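PDB 2NO4: (S)-2-haloacid dehalogenase IVA from Burkholderia cepacia, which catalyses the hydrolytic dehalogenation of short-chain (S)-2-haloalkanoic acids, inverting the configuration to give (R)-2-hydroxyalkanoic acids and releasing a halide ion. Local coordinates for residues 76-81 with 96-101; 29-34 with 48-53; 111-116 with 226-231. All coordinates share one frame; numbering follows the deposited sequence.

Contact 1 (76-81 with 96-101)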
loop_
_atom_site.group_PDB
_atom_site.type_symbol
_atom_site.label_atom_id
_atom_site.label_comp_id
_atom_site.label_asym_id
_atom_site.label_seq_id
_atom_site.Cartn_x
_atom_site.Cartn_y
_atom_site.Cartn_z
ATOM N N GLU B 76 -5.480 13.064 5.525
ATOM C CA GLU B 76 -4.101 13.213 5.066
ATOM C C GLU B 76 -3.935 12.785 3.589
ATOM O O GLU B 76 -3.262 13.453 2.824
ATOM C CB GLU B 76 -3.150 12.414 5.961
ATOM C CG GLU B 76 -3.060 13.018 7.376
ATOM C CD GLU B 76 -2.323 12.122 8.369
ATOM O OE1 GLU B 76 -2.093 10.923 8.074
ATOM O OE2 GLU B 76 -2.014 12.628 9.486
ATOM N N ALA B 77 -4.560 11.664 3.233
ATOM C CA ALA B 77 -4.545 11.145 1.851
ATOM C C ALA B 77 -5.228 12.101 0.873
ATOM O O ALA B 77 -4.751 12.294 -0.251
ATOM C CB ALA B 77 -5.185 9.705 1.797
ATOM N N LEU B 78 -6.337 12.716 1.297
ATOM C CA LEU B 78 -7.042 13.638 0.428
ATOM C C LEU B 78 -6.220 14.906 0.233
ATOM O O LEU B 78 -6.125 15.408 -0.873
ATOM C CB LEU B 78 -8.406 14.028 0.978
ATOM C CG LEU B 78 -9.240 15.062 0.182
ATOM C CD1 LEU B 78 -9.510 14.607 -1.254
ATOM C CD2 LEU B 78 -10.552 15.382 0.934
ATOM N N THR B 79 -5.671 15.432 1.329
ATOM C CA THR B 79 -4.831 16.632 1.295
ATOM C C THR B 79 -3.663 16.414 0.343
ATOM O O THR B 79 -3.363 17.265 -0.490
ATOM C CB THR B 79 -4.357 16.956 2.728
ATOM O OG1 THR B 79 -5.507 17.373 3.475
ATOM C CG2 THR B 79 -3.308 18.068 2.725
ATOM N N PHE B 80 -3.009 15.258 0.479
ATOM C CA PHE B 80 -1.932 14.867 -0.416
ATOM C C PHE B 80 -2.379 14.804 -1.889
ATOM O O PHE B 80 -1.643 15.281 -2.768
ATOM C CB PHE B 80 -1.309 13.535 0.009
ATOM C CG PHE B 80 -0.248 13.073 -0.907
ATOM C CD1 PHE B 80 1.048 13.593 -0.815
ATOM C CD2 PHE B 80 -0.553 12.156 -1.937
ATOM C CE1 PHE B 80 2.056 13.172 -1.713
ATOM C CE2 PHE B 80 0.446 11.737 -2.826
ATOM C CZ PHE B 80 1.745 12.248 -2.714
ATOM N N ALA B 81 -3.540 14.193 -2.144
ATOM C CA ALA B 81 -4.046 14.023 -3.511
ATOM C C ALA B 81 -4.420 15.381 -4.126
ATOM O O ALA B 81 -4.109 15.656 -5.292
ATOM C CB ALA B 81 -5.235 12.968 -3.582
ATOM N N ARG B 96 -15.847 19.661 1.291
ATOM C CA ARG B 96 -16.871 18.978 0.487
ATOM C C ARG B 96 -16.621 17.481 0.340
ATOM O O ARG B 96 -17.533 16.650 0.479
ATOM C CB ARG B 96 -16.955 19.589 -0.912
ATOM C CG ARG B 96 -17.798 20.861 -0.983
ATOM C CD ARG B 96 -17.944 21.338 -2.442
ATOM N NE ARG B 96 -18.989 20.567 -3.126
ATOM C CZ ARG B 96 -20.222 21.024 -3.350
ATOM N NH1 ARG B 96 -20.553 22.263 -2.985
ATOM N NH2 ARG B 96 -21.123 20.249 -3.956
ATOM N N LEU B 97 -15.376 17.134 0.049
ATOM C CA LEU B 97 -15.022 15.714 -0.211
ATOM C C LEU B 97 -15.013 14.861 1.076
ATOM O O LEU B 97 -15.487 13.723 1.079
ATOM C CB LEU B 97 -13.719 15.635 -1.005
ATOM C CG LEU B 97 -13.796 16.070 -2.490
ATOM C CD1 LEU B 97 -12.424 15.964 -3.157
ATOM C CD2 LEU B 97 -14.788 15.227 -3.244
ATOM N N MET B 98 -14.522 15.436 2.173
ATOM C CA MET B 98 -14.607 14.790 3.501
ATOM C C MET B 98 -16.058 14.617 3.992
ATOM O O MET B 98 -16.396 13.573 4.557
ATOM C CB MET B 98 -13.751 15.548 4.532
ATOM C CG MET B 98 -12.227 15.488 4.283
ATOM S SD MET B 98 -11.515 13.809 4.159
ATOM C CE MET B 98 -11.579 13.214 5.863
ATOM N N SER B 99 -16.924 15.619 3.762
ATOM C CA SER B 99 -18.350 15.479 4.111
ATOM C C SER B 99 -19.008 14.395 3.303
ATOM O O SER B 99 -19.817 13.651 3.826
ATOM C CB SER B 99 -19.143 16.768 3.879
ATOM O OG SER B 99 -18.573 17.777 4.654
ATOM N N ALA B 100 -18.652 14.302 2.024
ATOM C CA ALA B 100 -19.194 13.259 1.177
ATOM C C ALA B 100 -18.725 11.884 1.633
ATOM O O ALA B 100 -19.481 10.926 1.598
ATOM C CB ALA B 100 -18.833 13.529 -0.289
ATOM N N TYR B 101 -17.490 11.790 2.107
ATOM C CA TYR B 101 -16.939 10.535 2.560
ATOM C C TYR B 101 -17.636 10.083 3.838
ATOM O O TYR B 101 -17.856 8.889 4.071
ATOM C CB TYR B 101 -15.415 10.658 2.808
ATOM C CG TYR B 101 -14.723 9.317 2.633
ATOM C CD1 TYR B 101 -14.117 8.981 1.410
ATOM C CD2 TYR B 101 -14.725 8.353 3.663
ATOM C CE1 TYR B 101 -13.508 7.749 1.232
ATOM C CE2 TYR B 101 -14.136 7.115 3.477
ATOM C CZ TYR B 101 -13.530 6.833 2.255
ATOM O OH TYR B 101 -12.935 5.630 2.071
#

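Contact 2 (29-34 with 48-53)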
loop_
_atom_site.group_PDB
_atom_site.type_symbol
_atom_site.label_atom_id
_atom_site.label_comp_id
_atom_site.label_asym_id
_atom_site.label_seq_id
_atom_site.Cartn_x
_atom_site.Cartn_y
_atom_site.Cartn_z
ATOM N N HIS B 29 -15.911 5.296 -4.470
ATOM C CA HIS B 29 -15.974 6.197 -5.646
ATOM C C HIS B 29 -16.986 7.362 -5.579
ATOM O O HIS B 29 -16.792 8.377 -6.218
ATOM C CB HIS B 29 -16.206 5.409 -6.935
ATOM C CG HIS B 29 -15.418 4.141 -7.020
ATOM N ND1 HIS B 29 -16.004 2.898 -6.925
ATOM C CD2 HIS B 29 -14.095 3.916 -7.200
ATOM C CE1 HIS B 29 -15.075 1.959 -7.041
ATOM N NE2 HIS B 29 -13.906 2.551 -7.194
ATOM N N SER B 30 -18.051 7.214 -4.807
ATOM C CA SER B 30 -19.092 8.229 -4.717
ATOM C C SER B 30 -18.643 9.577 -4.109
ATOM O O SER B 30 -19.249 10.624 -4.415
ATOM C CB SER B 30 -20.314 7.681 -3.951
ATOM O OG SER B 30 -19.973 7.369 -2.608
ATOM N N ALA B 31 -17.608 9.573 -3.247
ATOM C CA ALA B 31 -17.196 10.834 -2.616
ATOM C C ALA B 31 -16.731 11.825 -3.696
ATOM O O ALA B 31 -17.234 12.988 -3.743
ATOM C CB ALA B 31 -16.131 10.633 -1.490
ATOM N N VAL B 32 -15.855 11.367 -4.604
ATOM C CA VAL B 32 -15.449 12.238 -5.750
ATOM C C VAL B 32 -16.524 12.305 -6.843
ATOM O O VAL B 32 -16.745 13.381 -7.357
ATOM C CB VAL B 32 -13.981 11.943 -6.333
ATOM C CG1 VAL B 32 -13.582 12.962 -7.406
ATOM C CG2 VAL B 32 -12.914 12.014 -5.208
ATOM N N MET B 33 -17.188 11.196 -7.180
ATOM C CA MET B 33 -18.137 11.164 -8.301
ATOM C C MET B 33 -19.235 12.209 -8.145
ATOM O O MET B 33 -19.575 12.910 -9.096
ATOM C CB MET B 33 -18.735 9.765 -8.425
ATOM C CG MET B 33 -19.000 9.253 -9.851
ATOM S SD MET B 33 -19.320 7.450 -9.825
ATOM C CE MET B 33 -17.652 6.786 -9.997
ATOM N N ARG B 34 -19.755 12.345 -6.937
ATOM C CA ARG B 34 -20.781 13.326 -6.648
ATOM C C ARG B 34 -20.299 14.783 -6.696
ATOM O O ARG B 34 -21.111 15.690 -6.735
ATOM C CB ARG B 34 -21.451 12.984 -5.314
ATOM C CG ARG B 34 -22.146 11.591 -5.392
ATOM C CD ARG B 34 -23.267 11.372 -4.359
ATOM N NE ARG B 34 -22.782 11.047 -3.011
ATOM C CZ ARG B 34 -22.630 11.927 -2.018
ATOM N NH1 ARG B 34 -22.913 13.216 -2.213
ATOM N NH2 ARG B 34 -22.182 11.517 -0.822
ATOM N N MET B 48 -8.633 7.957 -7.427
ATOM C CA MET B 48 -7.742 6.801 -7.333
ATOM C C MET B 48 -6.546 7.043 -6.394
ATOM O O MET B 48 -6.171 6.164 -5.628
ATOM C CB MET B 48 -7.226 6.401 -8.696
ATOM C CG MET B 48 -8.316 5.962 -9.672
ATOM S SD MET B 48 -7.569 5.624 -11.328
ATOM C CE MET B 48 -6.354 4.409 -10.807
ATOM N N LEU B 49 -5.936 8.216 -6.469
ATOM C CA LEU B 49 -4.795 8.524 -5.578
ATOM C C LEU B 49 -5.223 8.644 -4.121
ATOM O O LEU B 49 -4.505 8.149 -3.245
ATOM C CB LEU B 49 -4.071 9.803 -6.001
ATOM C CG LEU B 49 -2.806 10.189 -5.215
ATOM C CD1 LEU B 49 -1.687 9.124 -5.224
ATOM C CD2 LEU B 49 -2.290 11.491 -5.828
ATOM N N TRP B 50 -6.358 9.312 -3.872
ATOM C CA TRP B 50 -6.895 9.415 -2.515
ATOM C C TRP B 50 -7.020 8.007 -1.892
ATOM O O TRP B 50 -6.524 7.742 -0.792
ATOM C CB TRP B 50 -8.253 10.098 -2.553
ATOM C CG TRP B 50 -8.911 10.380 -1.207
ATOM C CD1 TRP B 50 -8.388 10.230 0.038
ATOM C CD2 TRP B 50 -10.219 10.901 -1.046
ATOM N NE1 TRP B 50 -9.324 10.617 0.989
ATOM C CE2 TRP B 50 -10.443 11.068 0.333
ATOM C CE3 TRP B 50 -11.224 11.281 -1.958
ATOM C CZ2 TRP B 50 -11.659 11.556 0.840
ATOM C CZ3 TRP B 50 -12.446 11.793 -1.443
ATOM C CH2 TRP B 50 -12.627 11.928 -0.058
ATOM N N ARG B 51 -7.709 7.123 -2.609
ATOM C CA ARG B 51 -7.934 5.761 -2.156
ATOM C C ARG B 51 -6.616 4.990 -1.926
ATOM O O ARG B 51 -6.448 4.344 -0.895
ATOM C CB ARG B 51 -8.861 5.028 -3.172
ATOM C CG ARG B 51 -8.990 3.501 -2.947
ATOM C CD ARG B 51 -9.709 3.194 -1.660
ATOM N NE ARG B 51 -10.128 1.793 -1.582
ATOM C CZ ARG B 51 -10.592 1.214 -0.475
ATOM N NH1 ARG B 51 -10.681 1.906 0.645
ATOM N NH2 ARG B 51 -10.941 -0.071 -0.487
ATOM N N GLN B 52 -5.700 5.054 -2.884
ATOM C CA GLN B 52 -4.425 4.354 -2.811
ATOM C C GLN B 52 -3.596 4.809 -1.599
ATOM O O GLN B 52 -3.013 3.968 -0.891
ATOM C CB GLN B 52 -3.592 4.544 -4.124
ATOM C CG GLN B 52 -2.197 3.756 -4.125
ATOM C CD GLN B 52 -1.021 4.478 -3.365
ATOM O OE1 GLN B 52 -0.910 5.706 -3.434
ATOM N NE2 GLN B 52 -0.116 3.695 -2.694
ATOM N N ARG B 53 -3.536 6.125 -1.373
ATOM C CA ARG B 53 -2.735 6.659 -0.269
ATOM C C ARG B 53 -3.393 6.362 1.089
ATOM O O ARG B 53 -2.690 6.095 2.051
ATOM C CB ARG B 53 -2.516 8.181 -0.366
ATOM C CG ARG B 53 -1.312 8.586 -1.181
ATOM C CD ARG B 53 -0.034 7.781 -0.811
ATOM N NE ARG B 53 1.197 8.461 -1.248
ATOM C CZ ARG B 53 1.732 8.372 -2.476
ATOM N NH1 ARG B 53 2.833 9.034 -2.757
ATOM N NH2 ARG B 53 1.157 7.651 -3.449
#

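Contact 3 (111-116 with 226-231). With SO4 (sulfate ion), chain M.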
loop_
_atom_site.group_PDB
_atom_site.type_symbol
_atom_site.label_atom_id
_atom_site.label_comp_id
_atom_site.label_asym_id
_atom_site.label_seq_id
_atom_site.Cartn_x
_atom_site.Cartn_y
_atom_site.Cartn_z
ATOM N N ALA B 111 -28.374 -3.083 1.514
ATOM C CA ALA B 111 -29.355 -3.108 2.625
ATOM C C ALA B 111 -30.249 -4.354 2.542
ATOM O O ALA B 111 -30.448 -5.076 3.531
ATOM C CB ALA B 111 -30.202 -1.813 2.654
ATOM N N GLU B 112 -30.741 -4.626 1.340
ATOM C CA GLU B 112 -31.606 -5.753 1.127
ATOM C C GLU B 112 -30.901 -7.074 1.390
ATOM O O GLU B 112 -31.480 -7.955 2.008
ATOM C CB GLU B 112 -32.189 -5.729 -0.279
ATOM C CG GLU B 112 -33.224 -6.800 -0.448
ATOM C CD GLU B 112 -33.878 -6.811 -1.813
ATOM O OE1 GLU B 112 -33.819 -5.811 -2.574
ATOM O OE2 GLU B 112 -34.482 -7.851 -2.105
ATOM N N THR B 113 -29.670 -7.240 0.898
ATOM C CA THR B 113 -28.982 -8.508 1.168
ATOM C C THR B 113 -28.618 -8.739 2.640
ATOM O O THR B 113 -28.828 -9.829 3.158
ATOM C CB THR B 113 -27.909 -8.985 0.085
ATOM O OG1 THR B 113 -26.695 -9.456 0.701
ATOM C CG2 THR B 113 -27.691 -8.037 -1.004
ATOM N N LEU B 114 -28.161 -7.708 3.335
ATOM C CA LEU B 114 -27.944 -7.845 4.769
ATOM C C LEU B 114 -29.255 -8.203 5.537
ATOM O O LEU B 114 -29.220 -9.085 6.408
ATOM C CB LEU B 114 -27.165 -6.633 5.322
ATOM C CG LEU B 114 -25.632 -6.917 5.257
ATOM C CD1 LEU B 114 -25.165 -7.264 3.851
ATOM C CD2 LEU B 114 -24.864 -5.756 5.780
ATOM N N GLU B 115 -30.388 -7.594 5.167
ATOM C CA GLU B 115 -31.677 -8.003 5.741
ATOM C C GLU B 115 -32.015 -9.476 5.482
ATOM O O GLU B 115 -32.377 -10.180 6.384
ATOM C CB GLU B 115 -32.831 -7.086 5.317
ATOM C CG GLU B 115 -34.216 -7.472 5.941
ATOM C CD GLU B 115 -34.147 -7.810 7.451
ATOM O OE1 GLU B 115 -33.855 -6.909 8.268
ATOM O OE2 GLU B 115 -34.393 -8.990 7.825
ATOM N N LYS B 116 -31.812 -9.968 4.268
ATOM C CA LYS B 116 -32.078 -11.402 3.965
ATOM C C LYS B 116 -31.210 -12.305 4.844
ATOM O O LYS B 116 -31.687 -13.292 5.426
ATOM C CB LYS B 116 -31.834 -11.723 2.480
ATOM C CG LYS B 116 -32.775 -11.037 1.462
ATOM C CD LYS B 116 -32.479 -11.572 0.031
ATOM C CE LYS B 116 -33.191 -10.831 -1.099
ATOM N NZ LYS B 116 -34.648 -10.947 -0.876
ATOM N N SER B 226 -26.072 -9.199 -3.962
ATOM C CA SER B 226 -27.290 -10.012 -4.127
ATOM C C SER B 226 -27.003 -11.509 -4.349
ATOM O O SER B 226 -27.797 -12.357 -3.959
ATOM C CB SER B 226 -28.155 -9.454 -5.265
ATOM O OG SER B 226 -27.513 -9.663 -6.516
ATOM N N GLU B 227 -25.865 -11.831 -4.958
ATOM C CA GLU B 227 -25.480 -13.231 -5.197
ATOM C C GLU B 227 -25.037 -13.983 -3.982
ATOM O O GLU B 227 -24.861 -15.202 -4.038
ATOM C CB GLU B 227 -24.405 -13.326 -6.272
ATOM C CG GLU B 227 -24.832 -12.730 -7.593
ATOM C CD GLU B 227 -25.969 -13.492 -8.273
ATOM O OE1 GLU B 227 -26.548 -12.923 -9.223
ATOM O OE2 GLU B 227 -26.295 -14.641 -7.881
ATOM N N LEU B 228 -24.848 -13.268 -2.880
ATOM C CA LEU B 228 -24.554 -13.898 -1.610
ATOM C C LEU B 228 -25.779 -14.632 -1.117
ATOM O O LEU B 228 -25.665 -15.558 -0.318
ATOM C CB LEU B 228 -24.162 -12.847 -0.559
ATOM C CG LEU B 228 -22.829 -12.094 -0.680
ATOM C CD1 LEU B 228 -22.755 -11.020 0.446
ATOM C CD2 LEU B 228 -21.624 -13.088 -0.591
ATOM N N TRP B 229 -26.968 -14.210 -1.577
ATOM C CA TRP B 229 -28.205 -14.854 -1.098
ATOM C C TRP B 229 -28.300 -16.352 -1.482
ATOM O O TRP B 229 -28.457 -17.187 -0.601
ATOM C CB TRP B 229 -29.455 -14.046 -1.487
ATOM C CG TRP B 229 -30.777 -14.545 -0.870
ATOM C CD1 TRP B 229 -31.970 -14.703 -1.533
ATOM C CD2 TRP B 229 -31.019 -14.935 0.496
ATOM N NE1 TRP B 229 -32.937 -15.135 -0.663
ATOM C CE2 TRP B 229 -32.386 -15.307 0.584
ATOM C CE3 TRP B 229 -30.209 -15.013 1.664
ATOM C CZ2 TRP B 229 -32.979 -15.746 1.792
ATOM C CZ3 TRP B 229 -30.794 -15.461 2.866
ATOM C CH2 TRP B 229 -32.179 -15.824 2.911
ATOM N N PRO B 230 -28.216 -16.695 -2.778
ATOM C CA PRO B 230 -28.190 -18.135 -3.083
ATOM C C PRO B 230 -27.021 -18.886 -2.445
ATOM O O PRO B 230 -27.128 -20.103 -2.171
ATOM C CB PRO B 230 -28.074 -18.178 -4.621
ATOM C CG PRO B 230 -27.694 -16.777 -5.057
ATOM C CD PRO B 230 -28.234 -15.864 -4.004
ATOM N N LEU B 231 -25.903 -18.182 -2.231
ATOM C CA LEU B 231 -24.720 -18.801 -1.590
ATOM C C LEU B 231 -24.943 -19.141 -0.129
ATOM O O LEU B 231 -24.410 -20.114 0.377
ATOM C CB LEU B 231 -23.504 -17.884 -1.744
ATOM C CG LEU B 231 -22.140 -18.399 -1.327
ATOM C CD1 LEU B 231 -21.704 -19.449 -2.319
ATOM C CD2 LEU B 231 -21.154 -17.233 -1.283
HETATM S S SO4 M . -35.707 -9.239 -4.747
HETATM O O1 SO4 M . -36.199 -9.780 -6.017
HETATM O O2 SO4 M . -35.685 -10.297 -3.727
HETATM O O3 SO4 M . -34.447 -8.551 -5.060
HETATM O O4 SO4 M . -36.560 -8.205 -4.191
#

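Contact 1 (76-81 with 96-101)
Leu-78 meets Leu-97 and Met-98 without any flat group among the three; the nearby flat group is the indole of Trp-50, on helix 43-63, which all three side chains touch. Leu-78 lies over one face of it. This is a case of one branched side chain serving two partners at once. The CD1 branch of Leu-78 reaches Leu-97 CD1 at 3.7 Å, while the other methyl, CD2, fits between Leu-97 CB and Met-98 SD, 3.7 Å from each. The two leucine side chains are set roughly perpendicular to one another. Met-98 instead runs antiparallel past Leu-78, and the turn at chi2 (-56°) brings SD back beside CG, so that both lie 3.7 Å from Leu-78 CD2. The interface is small, wholly apolar and buried. It joins helix 70-84 to helix 90-102 in the helical cap of this HAD-superfamily enzyme. At the periphery, Thr-79 OG1 is hydrogen-bonded to Lys-94, and Met-98 also packs on Trp-71 and Thr-74. Helix 43-63 covers the pair through Trp-50, and Asn-35, just after the short helix 30-33, packs against Leu-97.

Contact 2 (29-34 with 48-53)
A chi1 of -176° swings the indole of Trp-50 away from its own backbone nitrogen and out from helix 43-63 toward the short helix 30-33, where Ala-31 and Val-32 receive it. Val-32 has chi1 of -174°, which turns CG1 anti to the backbone N and leaves CG2 on the side of the indole. That CG2 methyl comes up at the ring edge, close to the indole plane, 3.7 Å from Trp-50 CE3 and 3.8 Å from Trp-50 CZ3. Ala-31 CB approaches the same six-membered ring obliquely, 3.9 Å from Trp-50 CZ3 and 4.0 Å from Trp-50 CH2. Two small aliphatic groups thus meet neighbouring atoms of the benzene rim, one in plane and one obliquely, and join helix 30-33 to helix 43-63. The polar end of the indole is satisfied too: Trp-50 NE1 is hydrogen-bonded to Thr-74 O on helix 70-84, which would help to set the rotation of the ring while its carbon rim is packed. Both helices belong to the cap that covers the Rossmann-like core in haloacid dehalogenases, and the residue after the tryptophan, Arg-51, binds the haloacid substrate. Its NH1 is hydrogen-bonded to Gln-54 OE1, and its NH2 makes a weak bond to Tyr-22 O, so the guanidinium has a partner on its own helix and a weaker one at Tyr-22, itself a substrate-binding residue. Farther along helix 43-63, Arg-53 NH2 donates to Gln-52 OE1 over 2.8 Å, the oxygen lying in the guanidinium plane and the N-H...O angle being 155°. Arg-53 NE forms a salt bridge with Glu-212 of the second subunit, and Gln-52 packs on Gln-52 of that subunit, making this side of the helix part of the dimer interface.

Contact 3 (111-116 with 226-231)
Lys-116 lays its aliphatic chain across one face of the Trp-229 indole, using a methylene rather than its charge for the closest approach. CD stands 3.4 Å from the centroid of the five-membered ring of Trp-229, only 7° off the ring normal, a clear CH-pi contact in which the lysine chain runs nearly square to the tryptophan side chain. The bend at chi4 (-60°) then carries the ammonium off-centre, so that Lys-116 NZ lies 4.9 Å from that centroid as a secondary cation-pi partner. There NZ has anionic company: it donates to O2 of a sulfate, probably from the crystallisation liquor, at 3.1 Å, and forms a salt bridge with Glu-112 OE2 at 3.3 Å, weak as a hydrogen bond. The setting is the Rossmann-like core of the HAD fold. Helix 110-119 and the C-terminal helix 228-232 pack side by side on the parallel sheet, with Leu-114 and Leu-228 both resting on Phe-19 of the central strand 16-19. One turn before Lys-116, Thr-113 presses CG2 against the backbone of Ser-226, 3.6 Å from its N; a chi1 of 135°, well off a staggered value, accompanies this placement and the weak bond of OG1 to Leu-225 O. Leu-228 CD1 approaches Thr-113 OG1 more loosely, at 4.2 Å. The side chain of Leu-228 also packs on Val-202 and Ile-204 of strand 200-204.

How the contacts relate
Along the chain the segments of contact 2 come first, then those of contact 1, then those of contact 3. Contacts 1 and 2 are neighbours, their centres 8 Å apart, and belong to one helical body in which helices 43-63 and 70-84 are consecutive; Leu-97 CD2, for instance, lies 3.4 Å from Ala-31 O. Contact 3 stands apart in the sheet-bearing core, its centre 31 Å from that of contact 1 and 26 Å from that of contact 2, the nearest atoms being about 16 and 14 Å away. Contacts 1 and 2 thus lie within the cap and contact 3 within the core, consistent with a HAD enzyme whose substrate site draws Asp-20 from the core and Arg-51 from the cap.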